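Local coordinates for DNA polymerase beta (Leishmania infantum, PDB 4P4P), which probably fills gaps during base excision repair as a family X DNA polymerase, adding deoxyribonucleotides to a DNA 3' end, at residues I181-S186 against G195-I200. Residues are numbered along the deposited sequence; the frame is centred on the assembly and turned at random.
With nucleotides of chain B.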
loop_
_atom_site.group_PDB
_atom_site.type_symbol
_atom_site.label_atom_id
_atom_site.label_comp_id
_atom_site.label_asym_id
_atom_site.label_seq_id
_atom_site.Cartn_x
_atom_site.Cartn_y
_atom_site.Cartn_z
ATOM N N ILE A 181 -13.424 -0.976 6.439
ATOM C CA ILE A 181 -12.247 -0.242 6.023
ATOM C C ILE A 181 -11.470 0.140 7.259
ATOM O O ILE A 181 -12.048 0.604 8.231
ATOM C CB ILE A 181 -12.623 1.088 5.327
ATOM C CG1 ILE A 181 -13.042 0.856 3.873
ATOM C CG2 ILE A 181 -11.445 2.072 5.396
ATOM C CD1 ILE A 181 -11.880 0.751 2.908
ATOM N N LEU A 182 -10.159 -0.048 7.208
ATOM C CA LEU A 182 -9.263 0.418 8.256
ATOM C C LEU A 182 -8.135 1.248 7.626
ATOM O O LEU A 182 -7.510 0.823 6.646
ATOM C CB LEU A 182 -8.685 -0.775 9.020
ATOM C CG LEU A 182 -7.710 -0.416 10.151
ATOM C CD1 LEU A 182 -8.407 0.386 11.250
ATOM C CD2 LEU A 182 -7.049 -1.661 10.731
ATOM N N ILE A 183 -7.891 2.438 8.167
ATOM C CA ILE A 183 -6.781 3.277 7.704
ATOM C C ILE A 183 -5.546 3.012 8.554
ATOM O O ILE A 183 -5.608 3.059 9.769
ATOM C CB ILE A 183 -7.116 4.798 7.754
ATOM C CG1 ILE A 183 -8.407 5.102 6.996
ATOM C CG2 ILE A 183 -5.988 5.615 7.153
ATOM C CD1 ILE A 183 -8.384 4.657 5.560
ATOM N N CYS A 184 -4.429 2.722 7.905
ATOM C CA CYS A 184 -3.206 2.377 8.612
ATOM C C CYS A 184 -2.145 3.448 8.427
ATOM O O CYS A 184 -2.419 4.635 8.605
ATOM C CB CYS A 184 -2.690 1.011 8.134
ATOM S SG CYS A 184 -3.865 -0.338 8.464
ATOM N N GLY A 185 -0.931 3.023 8.080
ATOM C CA GLY A 185 0.155 3.941 7.776
ATOM C C GLY A 185 0.596 4.764 8.973
ATOM O O GLY A 185 0.275 4.456 10.123
ATOM N N SER A 186 1.348 5.819 8.702
ATOM C CA SER A 186 1.858 6.677 9.760
ATOM C C SER A 186 0.723 7.290 10.569
ATOM O O SER A 186 0.895 7.597 11.743
ATOM C CB SER A 186 2.768 7.767 9.177
ATOM O OG SER A 186 2.013 8.673 8.397
ATOM N N GLY A 195 1.817 11.366 4.686
ATOM C CA GLY A 195 1.953 11.643 3.273
ATOM C C GLY A 195 0.844 11.009 2.433
ATOM O O GLY A 195 0.777 11.237 1.238
ATOM N N ASP A 196 -0.020 10.196 3.036
ATOM C CA ASP A 196 -1.117 9.625 2.265
ATOM C C ASP A 196 -2.191 8.973 3.120
ATOM O O ASP A 196 -2.120 8.983 4.347
ATOM C CB ASP A 196 -0.611 8.630 1.204
ATOM C CG ASP A 196 0.001 7.370 1.816
ATOM O OD1 ASP A 196 -0.042 7.225 3.055
ATOM O OD2 ASP A 196 0.516 6.523 1.052
ATOM N N VAL A 197 -3.205 8.447 2.438
ATOM C CA VAL A 197 -4.296 7.710 3.056
ATOM C C VAL A 197 -4.147 6.255 2.646
ATOM O O VAL A 197 -4.243 5.909 1.464
ATOM C CB VAL A 197 -5.655 8.224 2.596
ATOM C CG1 VAL A 197 -6.762 7.453 3.298
ATOM C CG2 VAL A 197 -5.771 9.728 2.866
ATOM N N ASP A 198 -3.894 5.404 3.630
ATOM C CA ASP A 198 -3.456 4.042 3.355
ATOM C C ASP A 198 -4.481 3.077 3.963
ATOM O O ASP A 198 -4.505 2.836 5.171
ATOM C CB ASP A 198 -2.012 3.903 3.872
ATOM C CG ASP A 198 -1.641 2.506 4.304
ATOM O OD1 ASP A 198 -2.206 1.518 3.791
ATOM O OD2 ASP A 198 -0.730 2.407 5.153
ATOM N N ALA A 199 -5.356 2.557 3.106
ATOM C CA ALA A 199 -6.551 1.846 3.563
ATOM C C ALA A 199 -6.553 0.344 3.290
ATOM O O ALA A 199 -6.092 -0.115 2.247
ATOM C CB ALA A 199 -7.799 2.473 2.953
ATOM N N ILE A 200 -7.094 -0.416 4.235
ATOM C CA ILE A 200 -7.341 -1.833 4.013
ATOM C C ILE A 200 -8.834 -2.102 3.848
ATOM O O ILE A 200 -9.647 -1.706 4.676
ATOM C CB ILE A 200 -6.805 -2.696 5.175
ATOM C CG1 ILE A 200 -5.276 -2.682 5.191
ATOM C CG2 ILE A 200 -7.309 -4.122 5.054
ATOM C CD1 ILE A 200 -4.694 -3.180 6.505
ATOM P P DT B 7 2.196 3.507 1.943
ATOM O OP1 DT B 7 1.132 2.663 1.362
ATOM O OP2 DT B 7 1.834 4.779 2.614
ATOM O "O5'" DT B 7 3.055 2.660 3.004
ATOM C "C5'" DT B 7 2.389 2.115 4.135
ATOM C "C4'" DT B 7 3.231 1.031 4.769
ATOM O "O4'" DT B 7 3.924 0.268 3.752
ATOM C "C3'" DT B 7 4.360 1.531 5.654
ATOM O "O3'" DT B 7 3.817 1.898 6.907
ATOM C "C2'" DT B 7 5.225 0.285 5.750
ATOM C "C1'" DT B 7 4.983 -0.406 4.408
ATOM N N1 DT B 7 6.176 -0.348 3.549
ATOM C C2 DT B 7 6.885 -1.501 3.385
ATOM O O2 DT B 7 6.551 -2.543 3.908
ATOM N N3 DT B 7 7.985 -1.377 2.580
ATOM C C4 DT B 7 8.427 -0.230 1.944
ATOM O O4 DT B 7 9.439 -0.228 1.251
ATOM C C5 DT B 7 7.638 0.955 2.168
ATOM C C7 DT B 7 8.030 2.269 1.541
ATOM C C6 DT B 7 6.562 0.840 2.956
HETATM O O HOH W 1 -3.091 6.283 6.293
#
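Ile181 begins the contact by turning its CA hydrogen to the carbonyl of Ile200, while its branched side chain, suited to an extended strand, is buried on the face that carries Ala199. Leu182 and Ile200 form an antiparallel hydrogen-bonded pair: Leu182 N donates to Ile200 O at 3.1 Å, and Ile200 N returns a straighter bond to Leu182 O at 2.7 Å. Ile183 faces Ala199 in the next, non-hydrogen-bonded pair. Its CG1 lies beside the backbone N (chi1 -54°), and CD1 reaches the methyl of Ala199, CB, at a tight 3.5 Å, where a small residue suits the close backbones; the same CD1 also touches Val197 CG1. On the other face, Cys184 SG rests against Ile200 CD1, 3.5 Å away, a compact apolar fit. Cys184 N donates to Asp198 O almost straight (177°), the last direct backbone bond before the strands part. There a water bridges the gap, donating to Cys184 O and accepting from Asp198 N. Gly185, with positive phi, lets the chain turn close over the carboxylate of Asp198, leaving no room for a side chain. Asp198, on the strand, and Asp196, two residues apart along the chain, are the magnesium-binding aspartates of the palm, characteristic of the nucleotidyltransferase fold; here Asp196 OD2 lies 2.7 Å from OP2 of DT7 of chain B. Strand 270-277 pairs with strand 193-203 in parallel, helix 157-174 packs against Ile183 and Val197, and helix 282-290 lies against Leu182, Cys184 and Ile200.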